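Local coordinates for protein phosphonate monoester hydrolase (Ruegeria pomeroyi, PDB 4UPK) that belongs to the sulfatase family within the alkaline phosphatase superfamily of hydrolases, at residues 170-182 / 205-217. Numbering follows the deposited sequence.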
loop_
_atom_site.group_PDB
_atom_site.type_symbol
_atom_site.label_atom_id
_atom_site.label_comp_id
_atom_site.label_asym_id
_atom_site.label_seq_id
_atom_site.Cartn_x
_atom_site.Cartn_y
_atom_site.Cartn_z
ATOM N N PRO A 170 -0.869 -0.298 33.042
ATOM C CA PRO A 170 0.305 -0.386 33.934
ATOM C C PRO A 170 0.062 0.291 35.296
ATOM O O PRO A 170 0.375 -0.305 36.317
ATOM C CB PRO A 170 1.403 0.344 33.133
ATOM C CG PRO A 170 0.996 0.177 31.701
ATOM C CD PRO A 170 -0.492 0.326 31.750
ATOM N N TRP A 171 -0.514 1.521 35.315
ATOM C CA TRP A 171 -0.816 2.246 36.555
ATOM C C TRP A 171 -1.902 1.553 37.377
ATOM O O TRP A 171 -1.748 1.445 38.591
ATOM C CB TRP A 171 -1.145 3.734 36.314
ATOM C CG TRP A 171 -1.387 4.511 37.584
ATOM C CD1 TRP A 171 -0.569 4.564 38.681
ATOM C CD2 TRP A 171 -2.561 5.268 37.924
ATOM N NE1 TRP A 171 -1.132 5.348 39.652
ATOM C CE2 TRP A 171 -2.363 5.780 39.225
ATOM C CE3 TRP A 171 -3.761 5.577 37.247
ATOM C CZ2 TRP A 171 -3.306 6.597 39.859
ATOM C CZ3 TRP A 171 -4.696 6.391 37.879
ATOM C CH2 TRP A 171 -4.456 6.905 39.163
ATOM N N GLN A 172 -2.958 1.029 36.724
ATOM C CA GLN A 172 -4.037 0.284 37.402
ATOM C C GLN A 172 -3.503 -0.962 38.050
ATOM O O GLN A 172 -3.964 -1.318 39.138
ATOM C CB GLN A 172 -5.187 -0.086 36.446
ATOM C CG GLN A 172 -6.127 1.081 36.067
ATOM C CD GLN A 172 -7.453 0.535 35.586
ATOM O OE1 GLN A 172 -8.187 -0.132 36.330
ATOM N NE2 GLN A 172 -7.829 0.859 34.363
ATOM N N SER A 173 -2.535 -1.641 37.390
ATOM C CA SER A 173 -1.913 -2.866 37.919
ATOM C C SER A 173 -0.965 -2.541 39.087
ATOM O O SER A 173 -0.967 -3.262 40.071
ATOM C CB SER A 173 -1.206 -3.635 36.813
ATOM O OG SER A 173 -2.132 -3.978 35.798
ATOM N N HIS A 174 -0.242 -1.415 39.020
ATOM C CA HIS A 174 0.614 -0.899 40.096
ATOM C C HIS A 174 -0.253 -0.717 41.367
ATOM O O HIS A 174 0.116 -1.189 42.439
ATOM C CB HIS A 174 1.268 0.441 39.670
ATOM C CG HIS A 174 2.155 1.044 40.727
ATOM N ND1 HIS A 174 1.805 2.210 41.389
ATOM C CD2 HIS A 174 3.319 0.588 41.241
ATOM C CE1 HIS A 174 2.790 2.445 42.237
ATOM N NE2 HIS A 174 3.704 1.483 42.201
ATOM N N LEU A 175 -1.451 -0.127 41.205
ATOM C CA LEU A 175 -2.426 0.099 42.278
ATOM C C LEU A 175 -2.964 -1.196 42.896
ATOM O O LEU A 175 -3.035 -1.282 44.119
ATOM C CB LEU A 175 -3.578 1.031 41.828
ATOM C CG LEU A 175 -3.211 2.482 41.478
ATOM C CD1 LEU A 175 -4.363 3.169 40.792
ATOM C CD2 LEU A 175 -2.819 3.280 42.710
ATOM N N LYS A 176 -3.330 -2.202 42.071
ATOM C CA LYS A 176 -3.808 -3.487 42.584
ATOM C C LYS A 176 -2.695 -4.211 43.348
ATOM O O LYS A 176 -2.953 -4.736 44.438
ATOM C CB LYS A 176 -4.363 -4.373 41.457
ATOM C CG LYS A 176 -5.779 -4.000 41.025
ATOM C CD LYS A 176 -6.161 -4.597 39.660
ATOM C CE LYS A 176 -7.312 -3.873 38.992
ATOM N NZ LYS A 176 -8.587 -3.982 39.755
ATOM N N ASN A 177 -1.457 -4.215 42.795
ATOM C CA ASN A 177 -0.272 -4.877 43.390
ATOM C C ASN A 177 0.223 -4.255 44.697
ATOM O O ASN A 177 0.796 -4.954 45.533
ATOM C CB ASN A 177 0.867 -4.999 42.377
ATOM C CG ASN A 177 0.551 -5.922 41.228
ATOM O OD1 ASN A 177 -0.303 -6.811 41.316
ATOM N ND2 ASN A 177 1.237 -5.731 40.123
ATOM N N ARG A 178 -0.027 -2.961 44.879
ATOM C CA ARG A 178 0.339 -2.222 46.076
ATOM C C ARG A 178 -0.745 -2.393 47.123
ATOM O O ARG A 178 -0.574 -1.968 48.269
ATOM C CB ARG A 178 0.624 -0.751 45.764
ATOM C CG ARG A 178 1.919 -0.570 44.974
ATOM C CD ARG A 178 2.924 0.320 45.668
ATOM N NE ARG A 178 3.891 -0.461 46.434
ATOM C CZ ARG A 178 5.008 0.028 46.965
ATOM N NH1 ARG A 178 5.318 1.312 46.816
ATOM N NH2 ARG A 178 5.828 -0.763 47.644
ATOM N N GLY A 179 -1.829 -3.053 46.729
ATOM C CA GLY A 179 -2.917 -3.426 47.616
ATOM C C GLY A 179 -4.051 -2.443 47.782
ATOM O O GLY A 179 -4.752 -2.484 48.803
ATOM N N TYR A 180 -4.275 -1.580 46.779
ATOM C CA TYR A 180 -5.390 -0.647 46.826
ATOM C C TYR A 180 -6.689 -1.374 46.461
ATOM O O TYR A 180 -6.701 -2.214 45.564
ATOM C CB TYR A 180 -5.156 0.580 45.939
ATOM C CG TYR A 180 -4.064 1.501 46.439
ATOM C CD1 TYR A 180 -4.308 2.413 47.461
ATOM C CD2 TYR A 180 -2.803 1.502 45.851
ATOM C CE1 TYR A 180 -3.311 3.276 47.911
ATOM C CE2 TYR A 180 -1.805 2.380 46.276
ATOM C CZ TYR A 180 -2.063 3.259 47.311
ATOM O OH TYR A 180 -1.080 4.121 47.722
ATOM N N ALA A 181 -7.761 -1.083 47.186
ATOM C CA ALA A 181 -9.031 -1.750 46.971
ATOM C C ALA A 181 -9.907 -0.923 46.059
ATOM O O ALA A 181 -10.246 0.212 46.401
ATOM C CB ALA A 181 -9.723 -2.002 48.312
ATOM N N PHE A 182 -10.235 -1.465 44.875
ATOM C CA PHE A 182 -11.116 -0.825 43.888
ATOM C C PHE A 182 -11.701 -1.868 42.949
ATOM O O PHE A 182 -10.964 -2.658 42.361
ATOM C CB PHE A 182 -10.450 0.356 43.133
ATOM C CG PHE A 182 -9.275 0.028 42.240
ATOM C CD1 PHE A 182 -7.991 -0.127 42.772
ATOM C CD2 PHE A 182 -9.441 -0.100 40.862
ATOM C CE1 PHE A 182 -6.906 -0.440 41.946
ATOM C CE2 PHE A 182 -8.349 -0.372 40.031
ATOM C CZ PHE A 182 -7.089 -0.548 40.579
ATOM N N ALA A 205 -6.686 11.951 47.443
ATOM C CA ALA A 205 -6.907 10.803 46.563
ATOM C C ALA A 205 -6.718 9.485 47.337
ATOM O O ALA A 205 -6.023 9.470 48.352
ATOM C CB ALA A 205 -5.963 10.865 45.372
ATOM N N MET A 206 -7.372 8.403 46.870
ATOM C CA MET A 206 -7.326 7.026 47.406
ATOM C C MET A 206 -5.862 6.545 47.515
ATOM O O MET A 206 -5.491 5.861 48.466
ATOM C CB MET A 206 -8.147 6.082 46.475
ATOM C CG MET A 206 -7.898 4.562 46.673
ATOM S SD MET A 206 -8.086 3.548 45.150
ATOM C CE MET A 206 -6.533 3.894 44.345
ATOM N N TYR A 207 -5.044 6.918 46.521
ATOM C CA TYR A 207 -3.628 6.564 46.412
ATOM C C TYR A 207 -2.718 7.619 47.051
ATOM O O TYR A 207 -3.023 8.818 47.017
ATOM C CB TYR A 207 -3.242 6.317 44.927
ATOM C CG TYR A 207 -3.791 7.362 43.976
ATOM C CD1 TYR A 207 -3.104 8.554 43.743
ATOM C CD2 TYR A 207 -5.005 7.167 43.319
ATOM C CE1 TYR A 207 -3.615 9.527 42.879
ATOM C CE2 TYR A 207 -5.542 8.149 42.485
ATOM C CZ TYR A 207 -4.839 9.322 42.259
ATOM O OH TYR A 207 -5.363 10.273 41.418
ATOM N N ARG A 208 -1.601 7.166 47.623
ATOM C CA ARG A 208 -0.581 8.049 48.211
ATOM C C ARG A 208 0.146 8.737 47.049
ATOM O O ARG A 208 0.065 8.247 45.916
ATOM C CB ARG A 208 0.419 7.263 49.085
ATOM C CG ARG A 208 -0.238 6.609 50.295
ATOM C CD ARG A 208 0.689 5.657 51.036
ATOM N NE ARG A 208 1.709 6.383 51.788
ATOM C CZ ARG A 208 2.968 5.985 51.941
ATOM N NH1 ARG A 208 3.382 4.841 51.405
ATOM N NH2 ARG A 208 3.828 6.732 52.622
ATOM N N ALA A 209 0.817 9.875 47.316
ATOM C CA ALA A 209 1.560 10.650 46.317
ATOM C C ALA A 209 2.578 9.811 45.536
ATOM O O ALA A 209 2.653 9.944 44.321
ATOM C CB ALA A 209 2.248 11.843 46.967
ATOM N N GLU A 210 3.320 8.913 46.219
ATOM C CA GLU A 210 4.306 8.053 45.571
ATOM C C GLU A 210 3.668 6.995 44.659
ATOM O O GLU A 210 4.388 6.366 43.875
ATOM C CB GLU A 210 5.258 7.405 46.608
ATOM C CG GLU A 210 4.548 6.667 47.725
ATOM C CD GLU A 210 4.446 7.456 49.018
ATOM O OE1 GLU A 210 3.671 8.440 49.075
ATOM O OE2 GLU A 210 5.148 7.080 49.985
ATOM N N ASP A 211 2.334 6.804 44.756
ATOM C CA ASP A 211 1.586 5.841 43.947
ATOM C C ASP A 211 0.655 6.500 42.905
ATOM O O ASP A 211 -0.146 5.813 42.264
ATOM C CB ASP A 211 0.818 4.867 44.857
ATOM C CG ASP A 211 1.734 3.994 45.683
ATOM O OD1 ASP A 211 2.770 3.547 45.148
ATOM O OD2 ASP A 211 1.410 3.737 46.847
ATOM N N SER A 212 0.768 7.830 42.752
ATOM C CA SER A 212 -0.065 8.624 41.848
ATOM C C SER A 212 0.246 8.375 40.377
ATOM O O SER A 212 1.300 7.845 40.048
ATOM C CB SER A 212 0.045 10.112 42.180
ATOM O OG SER A 212 1.126 10.741 41.504
ATOM N N ASP A 213 -0.683 8.768 39.507
ATOM C CA ASP A 213 -0.556 8.695 38.051
ATOM C C ASP A 213 0.668 9.475 37.549
ATOM O O ASP A 213 1.439 8.922 36.763
ATOM C CB ASP A 213 -1.863 9.147 37.363
ATOM C CG ASP A 213 -2.547 10.407 37.880
ATOM O OD1 ASP A 213 -2.020 11.035 38.854
ATOM O OD2 ASP A 213 -3.598 10.776 37.314
ATOM N N THR A 214 0.890 10.726 38.080
ATOM C CA THR A 214 2.046 11.595 37.796
ATOM C C THR A 214 3.362 10.931 38.194
ATOM O O THR A 214 4.281 10.899 37.378
ATOM C CB THR A 214 1.870 12.971 38.470
ATOM O OG1 THR A 214 0.651 13.568 38.008
ATOM C CG2 THR A 214 3.061 13.915 38.230
ATOM N N ALA A 215 3.457 10.435 39.460
ATOM C CA ALA A 215 4.641 9.781 40.038
ATOM C C ALA A 215 4.984 8.504 39.274
ATOM O O ALA A 215 6.142 8.286 38.921
ATOM C CB ALA A 215 4.408 9.457 41.512
ATOM N N PHE A 216 3.966 7.671 39.025
ATOM C CA PHE A 216 4.101 6.402 38.315
ATOM C C PHE A 216 4.684 6.573 36.914
ATOM O O PHE A 216 5.599 5.815 36.561
ATOM C CB PHE A 216 2.769 5.621 38.315
ATOM C CG PHE A 216 2.819 4.341 37.529
ATOM C CD1 PHE A 216 3.318 3.175 38.102
ATOM C CD2 PHE A 216 2.452 4.318 36.182
ATOM C CE1 PHE A 216 3.431 1.999 37.349
ATOM C CE2 PHE A 216 2.571 3.146 35.431
ATOM C CZ PHE A 216 3.041 1.988 36.022
ATOM N N LEU A 217 4.176 7.547 36.122
ATOM C CA LEU A 217 4.678 7.784 34.750
ATOM C C LEU A 217 6.139 8.227 34.750
ATOM O O LEU A 217 6.927 7.717 33.962
ATOM C CB LEU A 217 3.790 8.778 33.968
ATOM C CG LEU A 217 4.066 8.941 32.471
ATOM C CD1 LEU A 217 3.943 7.613 31.692
ATOM C CD2 LEU A 217 3.166 9.948 31.888
HETATM O O HOH W 1 5.423 3.438 44.333
#
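W171 on helix 170-177 and Y207 on the loop leading to helix 213-217 meet edge-to-face within an aromatic cluster completed by H174 and F216; in this sulfatase-family protein the cluster joins the two helices, whose short axes stand at 105°, and the loop before the second. The indole edge points at the middle of the phenol ring, with planes 80° apart. One indole face takes a CH-pi contact from D213 CB, whose carboxylate lies nearly parallel to the indole and forms a salt bridge through OD2 with R241; the opposite face is covered by L175 CD1. W171 CA stands over one face of the F216 ring, while H174 slides past that ring obliquely, H174 CG standing 3.6 Å from F216 CD1. Farther along, M206 makes oblique Met-aromatic contacts with Y180 and F182, its CE 3.9 Å from Y180 CB.

Hydrogen bonds fix the orientation of the W171 indole and hold Y180 at its hydroxyl end. With CG anti to the backbone N (chi1 -177°), the side chain of W171 reaches toward 205-217, and its NE1 donates almost straight, in the indole plane, to D211 O at 2.8 Å. The hydroxyl of Y180 is gripped twice: Y180 OH accepts from R208 N at 3.1 Å and donates a hydrogen bond to D211 OD2, which uses its anti lone pair. Y180 follows G179, whose positive phi closes the helix in a Schellman motif. S212 N-caps the next helix, its OG accepting from A215 N and also bonded to E319.

Between the two segments the charge pairing is long: R178 NH1 and D211 OD1 are 3.8 Å apart, the guanidinium and carboxylate planes nearly perpendicular. A water donates to D211 OD1 and accepts weakly from H174 and R178, and D211 OD1 also sits 3.1 Å from H174 CE1.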